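Local structure of UL37 (4K70) at residues Asp102-Ala105 / Ala106-Ala110; Ala65-Leu68 / Ala69-Ala73; Ala464-Glu467 / Ala468-Trp472; Glu450-Ala453 / Ala454-Ala458. The protein is an inner tegument protein of a herpesvirus, probably essential for control of viral trafficking; this chain is its N-terminal half. All coordinates share one frame; numbering follows the deposited sequence.

Contact 1 of 4, residues Asp102-Ala105 / Ala106-Ala110; sequences DTTA and ALTEA. With NA (sodium ion), chain L.
Thr-104 and Thr-108 lie one turn apart, side by side and pointing the same way. The main polar feature is Thr-104 O, which takes two bonds from Thr-108. Thr-108 OG1 reaches Thr-104 O at 2.7 Å, from above the carbonyl plane. Thr-108 N reaches Thr-104 O at 2.8 Å, close to the line of the C=O bond. The hydroxyl can do this because it is anti to its own carbonyl carbon (chi1 -61°), which turns it back toward the preceding turn. Routine backbone bonds run from Ala-106, Leu-107 and Glu-109 to Asp-102, Thr-103 and Ala-105.

All of this belongs to the short helix 101-109 of an all-helical fold. The helix lies against helix 39-60. Thr-103 and Leu-107 touch Leu-50 and Cys-54 there, and both also meet Pro-120 of helix 120-137.

The apolar contact is between Thr-103 and Leu-107, side chains again alongside each other. Thr-103 CG2 is 3.9 Å from Leu-107 CD1. Leu-107 CG lies 3.4 Å from Thr-103 O. The Thr-103 hydroxyl faces other partners, bonding to Val-98 O and Trp-46 NE1.

The charged groups meet through a third residue. Asp-102 OD1 and Glu-109 OE1 are 7.0 Å apart, and each makes a salt bridge to Arg-51. This arginine probably offsets the mutual repulsion of the two carboxylates. The other oxygen of Glu-109, OE2, binds a sodium ion at 2.4 Å. Glu-109 has an extended chain, with CG anti to the backbone N (chi1 165°), which carries the carboxylate out to the ion.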
loop_
_atom_site.group_PDB
_atom_site.type_symbol
_atom_site.label_atom_id
_atom_site.label_comp_id
_atom_site.label_asym_id
_atom_site.label_seq_id
_atom_site.Cartn_x
_atom_site.Cartn_y
_atom_site.Cartn_z
ATOM N N ASP A 102 -35.644 11.765 9.699
ATOM C CA ASP A 102 -36.176 10.996 10.829
ATOM C C ASP A 102 -35.189 10.860 11.958
ATOM O O ASP A 102 -35.579 10.667 13.113
ATOM C CB ASP A 102 -36.666 9.597 10.428
ATOM C CG ASP A 102 -37.417 8.889 11.573
ATOM O OD1 ASP A 102 -38.262 9.537 12.233
ATOM O OD2 ASP A 102 -37.151 7.698 11.835
ATOM N N THR A 103 -33.903 10.935 11.622
ATOM C CA THR A 103 -32.864 10.807 12.618
ATOM C C THR A 103 -32.892 12.020 13.539
ATOM O O THR A 103 -32.824 11.887 14.761
ATOM C CB THR A 103 -31.474 10.688 11.950
ATOM O OG1 THR A 103 -31.436 9.498 11.152
ATOM C CG2 THR A 103 -30.376 10.634 12.999
ATOM N N THR A 104 -32.975 13.201 12.935
ATOM C CA THR A 104 -33.094 14.446 13.685
ATOM C C THR A 104 -34.389 14.464 14.501
ATOM O O THR A 104 -34.376 14.801 15.687
ATOM C CB THR A 104 -33.092 15.655 12.734
ATOM O OG1 THR A 104 -31.853 15.688 12.013
ATOM C CG2 THR A 104 -33.278 16.976 13.520
ATOM N N ALA A 105 -35.496 14.085 13.865
ATOM C CA ALA A 105 -36.801 14.103 14.521
ATOM C C ALA A 105 -36.803 13.194 15.749
ATOM O O ALA A 105 -37.321 13.564 16.804
ATOM C CB ALA A 105 -37.909 13.708 13.537
ATOM N N ALA A 106 -36.180 12.027 15.631
ATOM C CA ALA A 106 -36.159 11.080 16.745
ATOM C C ALA A 106 -35.271 11.547 17.890
ATOM O O ALA A 106 -35.645 11.448 19.064
ATOM C CB ALA A 106 -35.737 9.696 16.274
ATOM N N LEU A 107 -34.083 12.037 17.554
ATOM C CA LEU A 107 -33.168 12.541 18.564
ATOM C C LEU A 107 -33.739 13.782 19.260
ATOM O O LEU A 107 -33.633 13.920 20.475
ATOM C CB LEU A 107 -31.794 12.845 17.948
ATOM C CG LEU A 107 -30.959 11.615 17.570
ATOM C CD1 LEU A 107 -29.795 11.994 16.649
ATOM C CD2 LEU A 107 -30.452 10.890 18.811
ATOM N N THR A 108 -34.349 14.670 18.484
ATOM C CA THR A 108 -34.909 15.913 19.020
ATOM C C THR A 108 -36.052 15.626 19.991
ATOM O O THR A 108 -36.073 16.129 21.118
ATOM C CB THR A 108 -35.419 16.838 17.895
ATOM O OG1 THR A 108 -34.330 17.193 17.038
ATOM C CG2 THR A 108 -36.018 18.124 18.482
ATOM N N GLU A 109 -36.987 14.802 19.538
ATOM C CA GLU A 109 -38.141 14.386 20.323
ATOM C C GLU A 109 -37.719 13.676 21.610
ATOM O O GLU A 109 -38.359 13.825 22.649
ATOM C CB GLU A 109 -39.040 13.489 19.466
ATOM C CG GLU A 109 -40.068 12.695 20.235
ATOM C CD GLU A 109 -40.844 11.740 19.348
ATOM O OE1 GLU A 109 -40.235 10.779 18.821
ATOM O OE2 GLU A 109 -42.063 11.952 19.182
ATOM N N ALA A 110 -36.626 12.921 21.547
ATOM C CA ALA A 110 -36.079 12.295 22.748
ATOM C C ALA A 110 -35.299 13.313 23.576
ATOM O O ALA A 110 -34.814 13.001 24.665
ATOM C CB ALA A 110 -35.186 11.114 22.384
HETATM NA NA NA L . -43.470 13.836 19.350
#

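Contact 2 of 4, residues Ala65-Leu68 / Ala69-Ala73; sequences AAVL and AENLA
Asn-71 turns its amide back onto Val-67 because its CG is anti to its own carbonyl carbon (chi1 -56°). A chi2 of -87° then aims ND2 at Val-67 O. Leu-68 and Leu-72 both hold CG anti to the backbone N, and this sets them alongside each other, pointing the same way.

Val-67 O is the main acceptor. Asn-71 ND2 donates to Val-67 O at 2.9 Å, in the carbonyl plane and on a lone pair. The carbonyl oxygen also lies nearly in the plane of the amide group. Asn-71 N donates to Val-67 O as well, at 2.9 Å. The amide passes close to the valine, with Val-67 CG1 3.9 Å from Asn-71 ND2.

The backbone is less regular here than in an ideal alpha helix. Asn-71 has a phi of -113°. Its N makes a weak second bond to Leu-68 O at 3.3 Å. Leu-72 N is 2.8 Å from Leu-68 O, but the angle is too poor for a hydrogen bond. Upstream, Ala-69 and Glu-70 bond normally to Ala-65 and Ala-66.

The apolar contact is tight. Leu-68 CD1 meets Leu-72 CD1 at 3.5 Å, closer than usual for two methyl groups.

This part of helix 63-78 is buried, with side chains touching helices 20-32, 39-60 and 438-458. Glu-70 extends from it to form salt bridges with Arg-113 and Arg-457.

The asparagine thus spends a side-chain N-H on a carbonyl of its own helix. This gives one N-H of a buried amide a partner within the helix and limits rotation of the amide, just where the backbone bonding is irregular.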
loop_
_atom_site.group_PDB
_atom_site.type_symbol
_atom_site.label_atom_id
_atom_site.label_comp_id
_atom_site.label_asym_id
_atom_site.label_seq_id
_atom_site.Cartn_x
_atom_site.Cartn_y
_atom_site.Cartn_z
ATOM N N ALA A 65 -27.914 4.748 27.233
ATOM C CA ALA A 65 -28.883 5.015 26.173
ATOM C C ALA A 65 -28.623 6.343 25.476
ATOM O O ALA A 65 -28.805 6.463 24.264
ATOM C CB ALA A 65 -30.309 4.989 26.726
ATOM N N ALA A 66 -28.212 7.342 26.252
ATOM C CA ALA A 66 -27.947 8.665 25.708
ATOM C C ALA A 66 -26.772 8.579 24.743
ATOM O O ALA A 66 -26.845 9.060 23.607
ATOM C CB ALA A 66 -27.639 9.640 26.830
ATOM N N VAL A 67 -25.695 7.965 25.218
ATOM C CA VAL A 67 -24.471 7.772 24.440
ATOM C C VAL A 67 -24.724 6.968 23.169
ATOM O O VAL A 67 -24.295 7.357 22.071
ATOM C CB VAL A 67 -23.389 7.064 25.281
ATOM C CG1 VAL A 67 -22.220 6.606 24.403
ATOM C CG2 VAL A 67 -22.902 7.984 26.393
ATOM N N LEU A 68 -25.428 5.852 23.321
ATOM C CA LEU A 68 -25.776 5.021 22.176
ATOM C C LEU A 68 -26.491 5.851 21.112
ATOM O O LEU A 68 -26.026 5.943 19.976
ATOM C CB LEU A 68 -26.646 3.838 22.605
ATOM C CG LEU A 68 -27.198 2.930 21.499
ATOM C CD1 LEU A 68 -26.069 2.166 20.801
ATOM C CD2 LEU A 68 -28.226 1.968 22.068
ATOM N N ALA A 69 -27.614 6.462 21.483
ATOM C CA ALA A 69 -28.438 7.190 20.522
ATOM C C ALA A 69 -27.681 8.321 19.848
ATOM O O ALA A 69 -27.748 8.485 18.626
ATOM C CB ALA A 69 -29.678 7.730 21.198
ATOM N N GLU A 70 -26.978 9.115 20.652
ATOM C CA GLU A 70 -26.243 10.264 20.136
ATOM C C GLU A 70 -25.016 9.894 19.275
ATOM O O GLU A 70 -24.651 10.642 18.355
ATOM C CB GLU A 70 -25.839 11.196 21.285
ATOM C CG GLU A 70 -26.995 12.063 21.800
ATOM C CD GLU A 70 -26.560 13.109 22.833
ATOM O OE1 GLU A 70 -25.635 12.834 23.625
ATOM O OE2 GLU A 70 -27.158 14.208 22.847
ATOM N N ASN A 71 -24.391 8.753 19.566
ATOM C CA ASN A 71 -23.193 8.330 18.825
ATOM C C ASN A 71 -23.344 7.068 17.961
ATOM O O ASN A 71 -22.349 6.495 17.485
ATOM C CB ASN A 71 -22.025 8.163 19.788
ATOM C CG ASN A 71 -21.758 9.418 20.587
ATOM O OD1 ASN A 71 -21.019 10.305 20.152
ATOM N ND2 ASN A 71 -22.372 9.508 21.762
ATOM N N LEU A 72 -24.590 6.665 17.735
ATOM C CA LEU A 72 -24.900 5.482 16.949
ATOM C C LEU A 72 -24.329 5.556 15.538
ATOM O O LEU A 72 -23.874 4.553 14.995
ATOM C CB LEU A 72 -26.421 5.271 16.888
ATOM C CG LEU A 72 -26.845 3.900 16.382
ATOM C CD1 LEU A 72 -26.455 2.844 17.402
ATOM C CD2 LEU A 72 -28.338 3.883 16.110
ATOM N N ALA A 73 -24.366 6.735 14.934
ATOM C CA ALA A 73 -23.832 6.866 13.583
ATOM C C ALA A 73 -22.358 6.406 13.518
ATOM O O ALA A 73 -21.979 5.602 12.667
ATOM C CB ALA A 73 -23.988 8.286 13.082
#

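Contact 3 of 4, residues Ala464-Glu467 / Ala468-Trp472; sequences AARE and ALNTW
Thr-471 bonds twice to Glu-467 O, one turn back. Its OG1 lies 2.8 Å from Glu-467 O and its N 3.1 Å from Glu-467 O. The two donors come from opposite faces of the carbonyl plane. The threonine hydroxyl is turned back along the helix by being anti to its own carbonyl carbon (chi1 -64°).

These residues form the opening turns of helix 464-481, the last helix of the chain. Ala-468, Leu-469 and Asn-470 bond regularly to Ala-464, Ala-465 and Arg-466.

Arg-466 and Asn-470 run side by side, pointing the same way, with guanidinium and amide planes 65° apart. A water links their ends. It takes a bond from Asn-470 ND2 at 2.7 Å and a weak one from Arg-466 NH1 at 3.4 Å, lying at the edge of the guanidinium, in its plane. The stronger partner of Arg-466 is Glu-455, through a salt bridge to NE.

Packing lies beyond this polar group. Ala-465 and Leu-469 face Phe-31 of helix 20-32. Trp-472 stacks edge-to-face with Trp-78. Within the helix, Arg-466 CG is 3.6 Å from Asn-470 ND2, and Leu-469 CG rests 3.4 Å from Ala-465 O.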
loop_
_atom_site.group_PDB
_atom_site.type_symbol
_atom_site.label_atom_id
_atom_site.label_comp_id
_atom_site.label_asym_id
_atom_site.label_seq_id
_atom_site.Cartn_x
_atom_site.Cartn_y
_atom_site.Cartn_z
ATOM N N ALA A 464 -21.079 3.033 33.474
ATOM C CA ALA A 464 -20.751 1.728 32.921
ATOM C C ALA A 464 -20.416 1.901 31.442
ATOM O O ALA A 464 -19.605 1.163 30.887
ATOM C CB ALA A 464 -21.920 0.775 33.090
ATOM N N ALA A 465 -21.057 2.887 30.820
ATOM C CA ALA A 465 -20.797 3.235 29.431
ATOM C C ALA A 465 -19.319 3.543 29.237
ATOM O O ALA A 465 -18.688 3.030 28.321
ATOM C CB ALA A 465 -21.648 4.423 29.019
ATOM N N ARG A 466 -18.776 4.373 30.120
ATOM C CA ARG A 466 -17.360 4.712 30.092
ATOM C C ARG A 466 -16.471 3.472 30.169
ATOM O O ARG A 466 -15.467 3.370 29.468
ATOM C CB ARG A 466 -17.018 5.670 31.233
ATOM C CG ARG A 466 -15.538 5.988 31.334
ATOM C CD ARG A 466 -15.288 7.129 32.303
ATOM N NE ARG A 466 -15.937 8.368 31.878
ATOM C CZ ARG A 466 -15.317 9.365 31.253
ATOM N NH1 ARG A 466 -14.022 9.280 30.980
ATOM N NH2 ARG A 466 -15.988 10.454 30.909
ATOM N N GLU A 467 -16.842 2.525 31.017
ATOM C CA GLU A 467 -15.994 1.365 31.239
ATOM C C GLU A 467 -16.068 0.388 30.074
ATOM O O GLU A 467 -15.060 -0.212 29.689
ATOM C CB GLU A 467 -16.381 0.668 32.538
ATOM C CG GLU A 467 -15.273 -0.186 33.112
ATOM C CD GLU A 467 -15.728 -1.012 34.297
ATOM O OE1 GLU A 467 -16.559 -0.517 35.099
ATOM O OE2 GLU A 467 -15.254 -2.163 34.422
ATOM N N ALA A 468 -17.265 0.225 29.513
ATOM C CA ALA A 468 -17.453 -0.652 28.357
ATOM C C ALA A 468 -16.691 -0.129 27.135
ATOM O O ALA A 468 -15.922 -0.858 26.515
ATOM C CB ALA A 468 -18.925 -0.796 28.039
ATOM N N LEU A 469 -16.908 1.140 26.805
ATOM C CA LEU A 469 -16.269 1.758 25.648
ATOM C C LEU A 469 -14.742 1.789 25.765
ATOM O O LEU A 469 -14.038 1.520 24.787
ATOM C CB LEU A 469 -16.850 3.156 25.399
ATOM C CG LEU A 469 -18.298 3.112 24.895
ATOM C CD1 LEU A 469 -18.987 4.483 24.933
ATOM C CD2 LEU A 469 -18.344 2.515 23.485
ATOM N N ASN A 470 -14.235 2.107 26.959
ATOM C CA ASN A 470 -12.793 2.043 27.241
ATOM C C ASN A 470 -12.224 0.650 27.019
ATOM O O ASN A 470 -11.127 0.493 26.486
ATOM C CB ASN A 470 -12.490 2.472 28.682
ATOM C CG ASN A 470 -12.276 3.962 28.814
ATOM O OD1 ASN A 470 -11.833 4.617 27.870
ATOM N ND2 ASN A 470 -12.580 4.509 29.989
ATOM N N THR A 471 -12.971 -0.357 27.450
ATOM C CA THR A 471 -12.560 -1.742 27.281
ATOM C C THR A 471 -12.509 -2.112 25.803
ATOM O O THR A 471 -11.587 -2.793 25.347
ATOM C CB THR A 471 -13.522 -2.688 28.019
ATOM O OG1 THR A 471 -13.450 -2.426 29.427
ATOM C CG2 THR A 471 -13.170 -4.147 27.750
ATOM N N TRP A 472 -13.503 -1.652 25.055
ATOM C CA TRP A 472 -13.562 -1.909 23.626
ATOM C C TRP A 472 -12.411 -1.239 22.876
ATOM O O TRP A 472 -11.727 -1.867 22.072
ATOM C CB TRP A 472 -14.891 -1.413 23.074
ATOM C CG TRP A 472 -15.034 -1.661 21.624
ATOM C CD1 TRP A 472 -15.063 -2.873 20.999
ATOM C CD2 TRP A 472 -15.176 -0.674 20.600
ATOM N NE1 TRP A 472 -15.210 -2.701 19.643
ATOM C CE2 TRP A 472 -15.284 -1.363 19.372
ATOM C CE3 TRP A 472 -15.227 0.722 20.601
ATOM C CZ2 TRP A 472 -15.439 -0.699 18.158
ATOM C CZ3 TRP A 472 -15.384 1.377 19.398
ATOM C CH2 TRP A 472 -15.485 0.666 18.189
HETATM O O HOH W 1 -11.719 6.838 31.131
#

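Contact 4 of 4, residues Glu450-Ala453 / Ala454-Ala458; sequences EVAA and AERRA
Arg-456 folds back over Ala-452 and Ala-453. Its chain bends at chi2 and chi3, laying the guanidinium flat on the backbone. Ala-453 CA sits over the centre of one face, 3.6 Å above the plane. Arg-456 NH1 is 3.5 Å from Ala-452 CB, and Arg-456 NH2 is 3.9 Å from Ala-453 CB. Arg-456 CD is 2.9 Å from Ala-452 O, a very short approach, and chi2 is eclipsed at 122°. The exact placing of this exposed side chain is therefore doubtful.

Glu-455 crosses Val-451 at a slant. Its OE2 lies 3.9 Å from Val-451 CG1, and its CG is 3.3 Å from Val-451 O.

Both pairs are on the last turns of helix 438-458, where backbone N atoms of Ala-454 through Arg-457 each bond to the carbonyl four residues earlier. The helix packs against both helix 63-78 and helix 464-481. Ala-454 faces Val-67 on one of them, and Val-451 touches Leu-469 on the other.

A water donates to Glu-455 OE1 at 2.9 Å and weakly to Ala-452 O at 3.4 Å. The other carboxylate oxygen, OE2, accepts from Ser-463 OG. Glu-450, further back, is held by a salt bridge to Arg-113 and a bond from Glu-117 N.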
loop_
_atom_site.group_PDB
_atom_site.type_symbol
_atom_site.label_atom_id
_atom_site.label_comp_id
_atom_site.label_asym_id
_atom_site.label_seq_id
_atom_site.Cartn_x
_atom_site.Cartn_y
_atom_site.Cartn_z
ATOM N N GLU A 450 -17.920 12.736 24.618
ATOM C CA GLU A 450 -19.359 12.544 24.486
ATOM C C GLU A 450 -19.895 11.734 25.660
ATOM O O GLU A 450 -21.003 11.987 26.145
ATOM C CB GLU A 450 -19.711 11.883 23.150
ATOM C CG GLU A 450 -19.299 12.706 21.946
ATOM C CD GLU A 450 -19.852 14.123 21.984
ATOM O OE1 GLU A 450 -20.625 14.458 22.916
ATOM O OE2 GLU A 450 -19.518 14.908 21.068
ATOM N N VAL A 451 -19.103 10.768 26.116
ATOM C CA VAL A 451 -19.465 9.999 27.296
ATOM C C VAL A 451 -19.532 10.918 28.518
ATOM O O VAL A 451 -20.482 10.857 29.299
ATOM C CB VAL A 451 -18.484 8.858 27.553
ATOM C CG1 VAL A 451 -18.793 8.184 28.878
ATOM C CG2 VAL A 451 -18.548 7.843 26.417
ATOM N N ALA A 452 -18.534 11.783 28.665
ATOM C CA ALA A 452 -18.503 12.726 29.780
ATOM C C ALA A 452 -19.659 13.725 29.720
ATOM O O ALA A 452 -20.149 14.167 30.756
ATOM C CB ALA A 452 -17.172 13.449 29.837
ATOM N N ALA A 453 -20.103 14.073 28.515
ATOM C CA ALA A 453 -21.260 14.955 28.359
ATOM C C ALA A 453 -22.545 14.271 28.815
ATOM O O ALA A 453 -23.390 14.879 29.472
ATOM C CB ALA A 453 -21.397 15.419 26.918
ATOM N N ALA A 454 -22.694 13.003 28.456
ATOM C CA ALA A 454 -23.868 12.233 28.855
ATOM C C ALA A 454 -23.843 11.965 30.357
ATOM O O ALA A 454 -24.888 11.900 31.005
ATOM C CB ALA A 454 -23.930 10.926 28.082
ATOM N N GLU A 455 -22.638 11.802 30.899
ATOM C CA GLU A 455 -22.459 11.586 32.329
ATOM C C GLU A 455 -22.944 12.795 33.113
ATOM O O GLU A 455 -23.583 12.654 34.152
ATOM C CB GLU A 455 -20.992 11.302 32.653
ATOM C CG GLU A 455 -20.564 9.872 32.400
ATOM C CD GLU A 455 -19.083 9.655 32.659
ATOM O OE1 GLU A 455 -18.351 10.661 32.764
ATOM O OE2 GLU A 455 -18.650 8.480 32.759
ATOM N N ARG A 456 -22.648 13.985 32.603
ATOM C CA ARG A 456 -23.059 15.218 33.262
ATOM C C ARG A 456 -24.563 15.443 33.176
ATOM O O ARG A 456 -25.197 15.781 34.172
ATOM C CB ARG A 456 -22.300 16.415 32.696
ATOM C CG ARG A 456 -20.950 16.631 33.352
ATOM C CD ARG A 456 -19.828 16.599 32.330
ATOM N NE ARG A 456 -20.151 17.397 31.151
ATOM C CZ ARG A 456 -19.378 17.483 30.072
ATOM N NH1 ARG A 456 -18.233 16.819 30.026
ATOM N NH2 ARG A 456 -19.756 18.232 29.042
ATOM N N ARG A 457 -25.132 15.259 31.988
ATOM C CA ARG A 457 -26.576 15.370 31.820
ATOM C C ARG A 457 -27.291 14.399 32.755
ATOM O O ARG A 457 -28.358 14.704 33.281
ATOM C CB ARG A 457 -26.985 15.115 30.366
ATOM C CG ARG A 457 -28.494 15.119 30.134
ATOM C CD ARG A 457 -28.829 14.974 28.657
ATOM N NE ARG A 457 -27.995 13.950 28.038
ATOM C CZ ARG A 457 -27.600 13.970 26.770
ATOM N NH1 ARG A 457 -27.971 14.962 25.966
ATOM N NH2 ARG A 457 -26.828 12.996 26.308
ATOM N N ALA A 458 -26.680 13.238 32.966
ATOM C CA ALA A 458 -27.234 12.220 33.849
ATOM C C ALA A 458 -26.947 12.536 35.312
ATOM O O ALA A 458 -27.573 11.979 36.207
ATOM C CB ALA A 458 -26.681 10.845 33.486
HETATM O O HOH W 2 -18.589 13.374 33.673
#

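How the contacts relate
Along the chain the order is contact 2, contact 1, contact 4, contact 3. Each lies within a single helix: 63-78, 101-109, 438-458 and 464-481. All four are on the same side of the chain's centre. Contact 2 is the hub, with its centre about 12 Å from contact 1, 11 Å from contact 4 and 14 Å from contact 3, and it touches all three. Contacts 3 and 4, on consecutive helices, also touch, with centres about 13 Å apart. Contact 1 reaches neither; its centre is about 25 Å from that of contact 3. Helix 63-78, early in the sequence, therefore packs against the last two helices of this N-terminal half, and contact 1 joins them through it.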